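Local coordinates for protein MlnE (Bacillus amyloliquefaciens subsp. plantarum, PDB 5D2E) that carries at its N-terminal end, the part crystallised, a B-type ketoreductase of the macrolactin assembly line that binds NADP and probably reduces beta-keto groups of the growing polyketide, at residues A[447-452]-A[473-478]; A[33-38]-A[495-500]; A[6-11]-A[27-32]. All coordinates share one frame; numbering follows the deposited sequence.

Along the chain, contact 3 closes first, between helices 6-16 and 22-30. Strand 35-46 follows directly and enters contact 2, where it meets strand 494-499 from the far end of the chain. Contact 1, between 447-452 and 473-478, lies within the long span that contact 2 bridges. Contacts 1 and 2 have centres about 8 Å apart and share a sheet, since strands 443-453 and 494-499 are neighbours in it. Contact 3 lies about 17 Å from contact 1 and 15 Å from contact 2, centre to centre, and its E27 bonds Q478 of contact 1. Contact 2 joins the N-terminal strand to the NADP-binding domain, and contact 1 alone touches the nicotinamide.

Contact 1: A[447-452]-A[473-478]; sequences INWPLW and ELLSAQ. With NAP (NADP nicotinamide-adenine-dinucleotide phosphate), chain B.
L475 CD2 lies over one face of the W452 indole, 3.9 Å from the centroid of its five-membered ring and 18° off the normal, a CH-pi contact. The same methyl meets W449 obliquely, with L475 CD2 3.8 Å from W449 CE3. W449 itself is sandwiched: W452 CZ2 sits above one face near the rim, and I447 CG2 covers the centre of the opposite face. At the edge of W452, in its plane, comes W449 CB. L475 CG stands anti to the backbone N (chi1 179°), which turns the branch toward both tryptophans and P450; CD2 packs against all three, 3.9 Å from P450 CD in the case of L475 CD2 and the proline.

This apolar cluster flanks a parallel bridge between W452 and L475 in the Rossmann-type ketoreductase domain, where the end of strand 443-453 lines the NADP pocket. L475 N gives L451 O a nearly straight bond in the carbonyl plane (3.0 Å, 170°). A water lies between L451 O and E473 O, within hydrogen-bonding distance of both.

One residue on, the backbone turns to the cofactor: W452 N donates to the carboxamide oxygen O7N of NADP in a nearly straight bond of 2.8 Å, which helps fix the rotation of the amide. P450 O comes within 3.0 Å of C4N, the nicotinamide carbon through which hydride is transferred in this family, and W449 O within 3.3 Å of C5N. Beyond the bridge, S476 takes the N-cap position of helix 477-488, its OG bonded to A479 N, while L285, L288 and F289 of helix 284-296 pack on W452.

Contact 2: A[33-38]-A[495-500]; sequences GKTHLY and LAVISG
H36 reaches over from its own strand to the end of the neighbouring one. H36 CB lies 3.9 Å from I498 O, the carbonyl that also accepts the H36 backbone N-H. With CG beside the backbone N and anti to the carbonyl carbon (chi1 -37°), the imidazole is carried toward G500. CG, too, faces I498 O. Next, H36 CD2 passes 3.4 Å from I498 O and lies between it and G500 O. At the tip, H36 NE2 donates to G500 O at 2.8 Å; the oxygen lies in the plane of the ring, although the donor is tilted 32° from the carbonyl plane. I505 of helix 502-509 and R257 also touch this side chain.

The backbones pair by regular antiparallel bonding. H36 with I498 and Y38 with A496 form hydrogen-bonded pairs, each with two N-H...O bonds, while T35 with S499 and L37 with V497 are non-hydrogen-bonded pairs. G500 N extends the ladder to K34 O at 2.7 Å.

On the face of H36, Y38, A496 and I498, the I498 chain crosses the Y38 ring at about a right angle. I498 CD1 lies over one ring face, 3.9 Å from the Y38 centroid, in a CH-pi contact, whereas A496 O sits at the edge of that ring. On the other face, L37 and V497 run side by side with L37 CD2 and V497 CG2 3.7 Å apart. T35 CG2 meets V497 CG1 at 3.9 Å. Helix 477-488 touches this face, where S499 OG is bound to E473 O.

Strand 494-499 also pairs in parallel with strand 443-453 of the NADP-binding domain; its antiparallel pairing with strand 35-46 therefore splices the two Rossmann-like halves together, consistent with the paired structural and catalytic subdomains of modular polyketide synthase ketoreductases.

Contact 3: A[6-11]-A[27-32]; sequences MQIEQI and ELIKSL
Apolar contacts between I11, I8, I29, L28 and L32 make up most of this meeting of helix 6-16 with the end of helix 22-30. I11 is the buried centre. Its CG1 branch, set beside the backbone N (chi1 -62°), points CD1 at the second helix, where I11 CD1 comes 3.6 Å from I29 CG1 and 4.1 Å from L28 CG. I11 and L32 reach toward each other tip to tip, I11 CD1 to L32 CD1 4.0 Å. Nearer the N-terminus, I8 CG1 lies 3.8 Å from L32 CD1 as the two chains pass at a slant.

One polar group borders the apolar patch: the extended side chain of Q7 slides past L32 in the opposite direction, bringing Q7 NE2 within 3.6 Å of L32 CD2.

No hydrogen bond crosses between the segments. S31 OG donates to L28 O at 2.7 Å, in the carbonyl plane and on a lone pair, and L32 N bonds to I29 O. E27 OE1 accepts from Q478 N, tying helix 22-30 to helix 477-488.

The two helices run roughly antiparallel as a helical hairpin at the surface. With no hydrogen bond or salt bridge across it, their association rests on shape fit and the burial of aliphatic carbon.

Contact 1: A[447-452]-A[473-478]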
loop_
_atom_site.group_PDB
_atom_site.type_symbol
_atom_site.label_atom_id
_atom_site.label_comp_id
_atom_site.label_asym_id
_atom_site.label_seq_id
_atom_site.Cartn_x
_atom_site.Cartn_y
_atom_site.Cartn_z
ATOM N N ILE A 447 -10.287 1.409 0.247
ATOM C CA ILE A 447 -10.565 2.717 0.819
ATOM C C ILE A 447 -9.431 3.182 1.735
ATOM O O ILE A 447 -9.127 2.498 2.712
ATOM C CB ILE A 447 -11.865 2.714 1.651
ATOM C CG1 ILE A 447 -13.029 2.249 0.810
ATOM C CG2 ILE A 447 -12.092 4.102 2.242
ATOM C CD1 ILE A 447 -14.323 1.941 1.590
ATOM N N ASN A 448 -8.802 4.308 1.413
ATOM C CA ASN A 448 -7.754 4.824 2.261
ATOM C C ASN A 448 -8.439 5.691 3.387
ATOM O O ASN A 448 -8.689 6.921 3.218
ATOM C CB ASN A 448 -6.833 5.686 1.505
ATOM C CG ASN A 448 -6.118 4.949 0.360
ATOM O OD1 ASN A 448 -6.478 5.133 -0.786
ATOM N ND2 ASN A 448 -5.076 4.199 0.679
ATOM N N TRP A 449 -8.750 5.011 4.465
ATOM C CA TRP A 449 -9.349 5.675 5.634
ATOM C C TRP A 449 -8.366 6.552 6.432
ATOM O O TRP A 449 -7.226 6.174 6.633
ATOM C CB TRP A 449 -9.827 4.628 6.599
ATOM C CG TRP A 449 -10.949 3.784 6.165
ATOM C CD1 TRP A 449 -10.930 2.407 6.064
ATOM C CD2 TRP A 449 -12.274 4.183 5.809
ATOM N NE1 TRP A 449 -12.132 1.966 5.675
ATOM C CE2 TRP A 449 -12.989 3.020 5.517
ATOM C CE3 TRP A 449 -12.942 5.415 5.736
ATOM C CZ2 TRP A 449 -14.369 3.031 5.175
ATOM C CZ3 TRP A 449 -14.343 5.426 5.441
ATOM C CH2 TRP A 449 -15.014 4.241 5.093
ATOM N N PRO A 450 -8.816 7.727 6.876
ATOM C CA PRO A 450 -8.094 8.484 7.855
ATOM C C PRO A 450 -8.408 7.935 9.264
ATOM O O PRO A 450 -9.083 6.892 9.404
ATOM C CB PRO A 450 -8.658 9.871 7.650
ATOM C CG PRO A 450 -10.110 9.565 7.482
ATOM C CD PRO A 450 -10.183 8.229 6.759
ATOM N N LEU A 451 -7.898 8.621 10.298
ATOM C CA LEU A 451 -8.208 8.252 11.713
ATOM C C LEU A 451 -9.667 8.501 12.030
ATOM O O LEU A 451 -10.235 9.555 11.674
ATOM C CB LEU A 451 -7.378 9.057 12.711
ATOM C CG LEU A 451 -5.983 8.527 12.856
ATOM C CD1 LEU A 451 -5.164 9.533 13.682
ATOM C CD2 LEU A 451 -6.035 7.131 13.477
ATOM N N TRP A 452 -10.274 7.482 12.576
ATOM C CA TRP A 452 -11.664 7.534 12.978
ATOM C C TRP A 452 -11.758 7.823 14.503
ATOM O O TRP A 452 -10.868 7.477 15.256
ATOM C CB TRP A 452 -12.336 6.224 12.829
ATOM C CG TRP A 452 -12.588 5.728 11.473
ATOM C CD1 TRP A 452 -11.651 5.431 10.542
ATOM C CD2 TRP A 452 -13.852 5.374 10.922
ATOM N NE1 TRP A 452 -12.263 4.944 9.412
ATOM C CE2 TRP A 452 -13.611 4.859 9.626
ATOM C CE3 TRP A 452 -15.174 5.414 11.395
ATOM C CZ2 TRP A 452 -14.636 4.403 8.802
ATOM C CZ3 TRP A 452 -16.193 4.951 10.582
ATOM C CH2 TRP A 452 -15.925 4.452 9.290
ATOM N N GLU A 473 -9.571 16.625 11.057
ATOM C CA GLU A 473 -10.451 16.254 12.135
ATOM C C GLU A 473 -10.611 14.769 12.088
ATOM O O GLU A 473 -10.477 14.175 11.033
ATOM C CB GLU A 473 -11.825 16.889 11.935
ATOM C CG GLU A 473 -11.818 18.384 12.213
ATOM C CD GLU A 473 -13.155 19.049 11.920
ATOM O OE1 GLU A 473 -14.213 18.547 12.386
ATOM O OE2 GLU A 473 -13.134 20.078 11.209
ATOM N N LEU A 474 -10.956 14.170 13.209
ATOM C CA LEU A 474 -11.281 12.782 13.251
ATOM C C LEU A 474 -12.550 12.534 12.435
ATOM O O LEU A 474 -13.429 13.392 12.327
ATOM C CB LEU A 474 -11.474 12.305 14.692
ATOM C CG LEU A 474 -10.264 12.249 15.621
ATOM C CD1 LEU A 474 -10.723 11.991 17.055
ATOM C CD2 LEU A 474 -9.287 11.173 15.212
ATOM N N LEU A 475 -12.618 11.360 11.831
ATOM C CA LEU A 475 -13.787 10.953 11.080
ATOM C C LEU A 475 -14.795 10.310 12.057
ATOM O O LEU A 475 -14.496 9.329 12.697
ATOM C CB LEU A 475 -13.367 9.933 9.998
ATOM C CG LEU A 475 -14.431 9.332 9.070
ATOM C CD1 LEU A 475 -15.052 10.407 8.221
ATOM C CD2 LEU A 475 -13.816 8.246 8.173
ATOM N N SER A 476 -16.006 10.843 12.136
ATOM C CA SER A 476 -16.995 10.274 13.040
ATOM C C SER A 476 -17.553 9.012 12.434
ATOM O O SER A 476 -17.529 8.846 11.206
ATOM C CB SER A 476 -18.141 11.296 13.266
ATOM O OG SER A 476 -18.989 11.465 12.137
ATOM N N ALA A 477 -18.094 8.141 13.281
ATOM C CA ALA A 477 -18.724 6.901 12.852
ATOM C C ALA A 477 -19.708 7.079 11.706
ATOM O O ALA A 477 -19.665 6.350 10.715
ATOM C CB ALA A 477 -19.442 6.235 14.026
ATOM N N GLN A 478 -20.628 8.024 11.839
ATOM C CA GLN A 478 -21.619 8.247 10.803
ATOM C C GLN A 478 -21.049 8.790 9.503
ATOM O O GLN A 478 -21.483 8.436 8.450
ATOM C CB GLN A 478 -22.735 9.183 11.310
ATOM C CG GLN A 478 -23.664 8.447 12.295
ATOM C CD GLN A 478 -24.350 7.266 11.626
ATOM O OE1 GLN A 478 -24.977 7.420 10.573
ATOM N NE2 GLN A 478 -24.199 6.092 12.191
HETATM P PA NAP B . -8.627 -3.138 15.398
HETATM O O1A NAP B . -9.816 -2.861 16.357
HETATM O O2A NAP B . -7.279 -3.641 15.883
HETATM O O5B NAP B . -9.214 -4.289 14.439
HETATM C C5B NAP B . -8.331 -4.978 13.564
HETATM C C4B NAP B . -8.662 -6.432 13.793
HETATM O O4B NAP B . -7.807 -7.214 12.931
HETATM C C3B NAP B . -8.389 -6.947 15.233
HETATM O O3B NAP B . -9.617 -7.278 15.888
HETATM C C2B NAP B . -7.556 -8.223 15.029
HETATM O O2B NAP B . -8.009 -9.262 15.850
HETATM C C1B NAP B . -7.724 -8.496 13.515
HETATM N N9A NAP B . -6.590 -9.166 12.894
HETATM C C8A NAP B . -5.260 -8.768 12.890
HETATM N N7A NAP B . -4.468 -9.694 12.245
HETATM C C5A NAP B . -5.301 -10.642 11.769
HETATM C C6A NAP B . -5.148 -11.871 11.025
HETATM N N6A NAP B . -3.884 -12.209 10.607
HETATM N N1A NAP B . -6.289 -12.665 10.799
HETATM C C2A NAP B . -7.498 -12.264 11.234
HETATM N N3A NAP B . -7.711 -11.120 11.941
HETATM C C4A NAP B . -6.690 -10.307 12.232
HETATM O O3 NAP B . -8.349 -1.846 14.443
HETATM P PN NAP B . -9.463 -0.882 13.761
HETATM O O1N NAP B . -9.305 0.533 14.290
HETATM O O2N NAP B . -10.734 -1.689 13.726
HETATM O O5D NAP B . -9.037 -0.765 12.206
HETATM C C5D NAP B . -9.494 -1.847 11.345
HETATM C C4D NAP B . -8.914 -1.737 9.928
HETATM O O4D NAP B . -9.102 -0.445 9.370
HETATM C C3D NAP B . -7.399 -1.970 9.981
HETATM O O3D NAP B . -7.030 -2.817 8.907
HETATM C C2D NAP B . -6.786 -0.585 9.874
HETATM O O2D NAP B . -5.446 -0.613 9.305
HETATM C C1D NAP B . -7.840 0.218 9.059
HETATM N N1N NAP B . -7.775 1.657 9.424
HETATM C C2N NAP B . -8.267 2.114 10.633
HETATM C C3N NAP B . -8.224 3.460 11.039
HETATM C C7N NAP B . -8.802 3.943 12.399
HETATM O O7N NAP B . -8.686 5.122 12.747
HETATM N N7N NAP B . -9.465 3.136 13.239
HETATM C C4N NAP B . -7.612 4.369 10.164
HETATM C C5N NAP B . -7.076 3.899 8.958
HETATM C C6N NAP B . -7.184 2.544 8.591
HETATM P P2B NAP B . -7.081 -10.530 16.333
HETATM O O1X NAP B . -5.870 -9.998 17.086
HETATM O O2X NAP B . -8.039 -11.415 17.193
HETATM O O3X NAP B . -6.654 -11.218 15.066
HETATM O O HOH W 1 -9.006 11.934 10.515
#

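Contact 2: A[33-38]-A[495-500]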
loop_
_atom_site.group_PDB
_atom_site.type_symbol
_atom_site.label_atom_id
_atom_site.label_comp_id
_atom_site.label_asym_id
_atom_site.label_seq_id
_atom_site.Cartn_x
_atom_site.Cartn_y
_atom_site.Cartn_z
ATOM N N GLY A 33 -19.629 19.220 5.387
ATOM C CA GLY A 33 -18.445 19.922 4.891
ATOM C C GLY A 33 -17.094 19.437 5.405
ATOM O O GLY A 33 -16.064 20.055 5.116
ATOM N N LYS A 34 -17.076 18.371 6.193
ATOM C CA LYS A 34 -15.821 17.893 6.731
ATOM C C LYS A 34 -15.313 16.613 6.074
ATOM O O LYS A 34 -14.171 16.287 6.299
ATOM C CB LYS A 34 -15.897 17.675 8.243
ATOM C CG LYS A 34 -16.382 18.880 9.032
ATOM C CD LYS A 34 -15.470 20.093 8.850
ATOM C CE LYS A 34 -16.061 21.337 9.493
ATOM N NZ LYS A 34 -16.616 20.930 10.814
ATOM N N THR A 35 -16.152 15.884 5.330
ATOM C CA THR A 35 -15.750 14.575 4.794
ATOM C C THR A 35 -15.699 14.671 3.288
ATOM O O THR A 35 -16.680 15.007 2.647
ATOM C CB THR A 35 -16.738 13.507 5.204
ATOM O OG1 THR A 35 -16.862 13.558 6.612
ATOM C CG2 THR A 35 -16.245 12.109 4.859
ATOM N N HIS A 36 -14.542 14.410 2.718
ATOM C CA HIS A 36 -14.359 14.530 1.274
ATOM C C HIS A 36 -13.718 13.208 0.712
ATOM O O HIS A 36 -12.866 12.589 1.379
ATOM C CB HIS A 36 -13.450 15.741 1.011
ATOM C CG HIS A 36 -13.681 16.904 1.934
ATOM N ND1 HIS A 36 -14.645 17.868 1.693
ATOM C CD2 HIS A 36 -13.070 17.263 3.095
ATOM C CE1 HIS A 36 -14.636 18.748 2.683
ATOM N NE2 HIS A 36 -13.682 18.417 3.540
ATOM N N LEU A 37 -14.172 12.777 -0.469
ATOM C CA LEU A 37 -13.580 11.645 -1.163
ATOM C C LEU A 37 -12.629 12.131 -2.258
ATOM O O LEU A 37 -12.878 13.149 -2.913
ATOM C CB LEU A 37 -14.636 10.789 -1.767
ATOM C CG LEU A 37 -15.800 10.271 -0.951
ATOM C CD1 LEU A 37 -16.460 9.194 -1.800
ATOM C CD2 LEU A 37 -15.396 9.670 0.353
ATOM N N TYR A 38 -11.507 11.423 -2.389
ATOM C CA TYR A 38 -10.444 11.734 -3.299
ATOM C C TYR A 38 -10.061 10.471 -4.136
ATOM O O TYR A 38 -10.201 9.347 -3.702
ATOM C CB TYR A 38 -9.198 12.213 -2.521
ATOM C CG TYR A 38 -9.461 13.464 -1.752
ATOM C CD1 TYR A 38 -10.148 13.416 -0.547
ATOM C CD2 TYR A 38 -9.071 14.664 -2.219
ATOM C CE1 TYR A 38 -10.423 14.556 0.156
ATOM C CE2 TYR A 38 -9.336 15.831 -1.531
ATOM C CZ TYR A 38 -10.008 15.770 -0.341
ATOM O OH TYR A 38 -10.286 16.924 0.347
ATOM N N LEU A 495 -10.308 4.804 -3.405
ATOM C CA LEU A 495 -10.771 6.107 -2.943
ATOM C C LEU A 495 -10.186 6.407 -1.564
ATOM O O LEU A 495 -10.096 5.514 -0.740
ATOM C CB LEU A 495 -12.317 6.141 -2.876
ATOM C CG LEU A 495 -13.034 6.170 -4.253
ATOM C CD1 LEU A 495 -14.499 5.888 -4.041
ATOM C CD2 LEU A 495 -12.860 7.513 -4.942
ATOM N N ALA A 496 -9.716 7.631 -1.392
ATOM C CA ALA A 496 -9.233 8.133 -0.118
ATOM C C ALA A 496 -10.303 9.029 0.537
ATOM O O ALA A 496 -10.915 9.852 -0.099
ATOM C CB ALA A 496 -7.999 8.912 -0.269
ATOM N N VAL A 497 -10.442 8.864 1.842
ATOM C CA VAL A 497 -11.391 9.635 2.634
ATOM C C VAL A 497 -10.555 10.505 3.543
ATOM O O VAL A 497 -9.710 9.992 4.258
ATOM C CB VAL A 497 -12.337 8.755 3.451
ATOM C CG1 VAL A 497 -13.270 9.662 4.283
ATOM C CG2 VAL A 497 -13.178 7.779 2.607
ATOM N N ILE A 498 -10.723 11.820 3.428
ATOM C CA ILE A 498 -10.025 12.795 4.231
ATOM C C ILE A 498 -11.063 13.726 4.942
ATOM O O ILE A 498 -11.967 14.290 4.315
ATOM C CB ILE A 498 -9.037 13.629 3.414
ATOM C CG1 ILE A 498 -8.172 12.709 2.507
ATOM C CG2 ILE A 498 -8.127 14.391 4.365
ATOM C CD1 ILE A 498 -7.208 13.498 1.687
ATOM N N SER A 499 -10.888 13.844 6.253
ATOM C CA SER A 499 -11.831 14.551 7.156
ATOM C C SER A 499 -11.165 15.857 7.664
ATOM O O SER A 499 -10.099 15.823 8.297
ATOM C CB SER A 499 -12.221 13.609 8.296
ATOM O OG SER A 499 -13.024 14.279 9.248
ATOM N N GLY A 500 -11.788 16.977 7.341
ATOM C CA GLY A 500 -11.305 18.297 7.719
ATOM C C GLY A 500 -11.758 19.409 6.794
ATOM O O GLY A 500 -12.730 19.266 6.030
HETATM O O HOH W 2 -15.713 14.110 8.701
#

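Contact 3: A[6-11]-A[27-32]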
loop_
_atom_site.group_PDB
_atom_site.type_symbol
_atom_site.label_atom_id
_atom_site.label_comp_id
_atom_site.label_asym_id
_atom_site.label_seq_id
_atom_site.Cartn_x
_atom_site.Cartn_y
_atom_site.Cartn_z
ATOM N N MET A 6 -29.853 21.985 1.001
ATOM C CA MET A 6 -30.304 20.752 0.352
ATOM C C MET A 6 -29.765 19.520 1.094
ATOM O O MET A 6 -30.513 18.605 1.406
ATOM C CB MET A 6 -29.957 20.771 -1.168
ATOM C CG MET A 6 -30.952 21.654 -1.948
ATOM S SD MET A 6 -30.724 21.985 -3.720
ATOM C CE MET A 6 -32.291 22.771 -4.171
ATOM N N GLN A 7 -28.488 19.547 1.452
ATOM C CA GLN A 7 -27.842 18.436 2.179
ATOM C C GLN A 7 -28.458 18.085 3.530
ATOM O O GLN A 7 -28.624 16.908 3.892
ATOM C CB GLN A 7 -26.393 18.791 2.419
ATOM C CG GLN A 7 -25.431 17.720 1.969
ATOM C CD GLN A 7 -24.059 18.306 1.747
ATOM O OE1 GLN A 7 -23.922 19.468 1.361
ATOM N NE2 GLN A 7 -23.036 17.519 2.017
ATOM N N ILE A 8 -28.769 19.116 4.299
ATOM C CA ILE A 8 -29.442 18.903 5.581
ATOM C C ILE A 8 -30.823 18.250 5.380
ATOM O O ILE A 8 -31.124 17.257 6.038
ATOM C CB ILE A 8 -29.545 20.221 6.369
ATOM C CG1 ILE A 8 -28.158 20.677 6.801
ATOM C CG2 ILE A 8 -30.400 20.032 7.610
ATOM C CD1 ILE A 8 -28.076 22.150 7.142
ATOM N N GLU A 9 -31.625 18.781 4.445
ATOM C CA GLU A 9 -32.982 18.239 4.150
ATOM C C GLU A 9 -32.875 16.771 3.711
ATOM O O GLU A 9 -33.616 15.902 4.180
ATOM C CB GLU A 9 -33.725 19.065 3.074
ATOM C CG GLU A 9 -33.184 20.487 2.875
ATOM C CD GLU A 9 -34.067 21.430 2.047
ATOM O OE1 GLU A 9 -33.815 21.590 0.822
ATOM O OE2 GLU A 9 -34.991 22.046 2.624
ATOM N N GLN A 10 -31.939 16.521 2.801
ATOM C CA GLN A 10 -31.494 15.170 2.449
ATOM C C GLN A 10 -31.465 14.254 3.678
ATOM O O GLN A 10 -32.151 13.227 3.721
ATOM C CB GLN A 10 -30.074 15.263 1.870
ATOM C CG GLN A 10 -29.747 14.437 0.640
ATOM C CD GLN A 10 -28.424 14.898 0.025
ATOM O OE1 GLN A 10 -27.371 14.865 0.672
ATOM N NE2 GLN A 10 -28.484 15.371 -1.209
ATOM N N ILE A 11 -30.659 14.651 4.677
ATOM C CA ILE A 11 -30.443 13.847 5.903
ATOM C C ILE A 11 -31.746 13.767 6.703
ATOM O O ILE A 11 -32.087 12.701 7.234
ATOM C CB ILE A 11 -29.304 14.421 6.811
ATOM C CG1 ILE A 11 -27.955 14.408 6.075
ATOM C CG2 ILE A 11 -29.199 13.647 8.136
ATOM C CD1 ILE A 11 -26.903 15.348 6.626
ATOM N N GLU A 27 -25.523 13.521 14.255
ATOM C CA GLU A 27 -24.066 13.331 14.147
ATOM C C GLU A 27 -23.618 13.603 12.679
ATOM O O GLU A 27 -22.652 14.362 12.429
ATOM C CB GLU A 27 -23.630 11.947 14.648
ATOM C CG GLU A 27 -22.135 11.609 14.387
ATOM C CD GLU A 27 -21.654 10.289 15.027
ATOM O OE1 GLU A 27 -21.209 9.377 14.305
ATOM O OE2 GLU A 27 -21.698 10.140 16.275
ATOM N N LEU A 28 -24.382 13.088 11.711
ATOM C CA LEU A 28 -24.024 13.296 10.286
ATOM C C LEU A 28 -24.073 14.764 9.900
ATOM O O LEU A 28 -23.154 15.298 9.242
ATOM C CB LEU A 28 -24.933 12.475 9.379
ATOM C CG LEU A 28 -24.583 12.262 7.896
ATOM C CD1 LEU A 28 -23.067 12.126 7.672
ATOM C CD2 LEU A 28 -25.324 11.012 7.434
ATOM N N ILE A 29 -25.105 15.473 10.361
ATOM C CA ILE A 29 -25.191 16.911 10.026
ATOM C C ILE A 29 -24.009 17.712 10.581
ATOM O O ILE A 29 -23.491 18.645 9.932
ATOM C CB ILE A 29 -26.532 17.524 10.540
ATOM C CG1 ILE A 29 -27.692 17.003 9.689
ATOM C CG2 ILE A 29 -26.469 19.067 10.522
ATOM C CD1 ILE A 29 -29.018 16.937 10.424
ATOM N N LYS A 30 -23.596 17.355 11.795
ATOM C CA LYS A 30 -22.479 18.008 12.433
ATOM C C LYS A 30 -21.200 17.796 11.640
ATOM O O LYS A 30 -20.312 18.642 11.727
ATOM C CB LYS A 30 -22.281 17.467 13.829
ATOM C CG LYS A 30 -23.397 17.884 14.780
ATOM C CD LYS A 30 -23.207 17.179 16.106
ATOM C CE LYS A 30 -23.915 17.924 17.224
ATOM N NZ LYS A 30 -24.121 16.994 18.364
ATOM N N SER A 31 -21.114 16.684 10.878
ATOM C CA SER A 31 -19.936 16.437 10.006
ATOM C C SER A 31 -19.983 17.132 8.639
ATOM O O SER A 31 -19.021 17.031 7.880
ATOM C CB SER A 31 -19.736 14.942 9.772
ATOM O OG SER A 31 -20.634 14.431 8.754
ATOM N N LEU A 32 -21.064 17.848 8.316
ATOM C CA LEU A 32 -21.217 18.391 6.973
ATOM C C LEU A 32 -20.134 19.379 6.619
ATOM O O LEU A 32 -19.740 20.221 7.451
ATOM C CB LEU A 32 -22.604 19.017 6.726
ATOM C CG LEU A 32 -23.737 18.005 6.527
ATOM C CD1 LEU A 32 -24.973 18.747 6.036
ATOM C CD2 LEU A 32 -23.366 16.868 5.567
#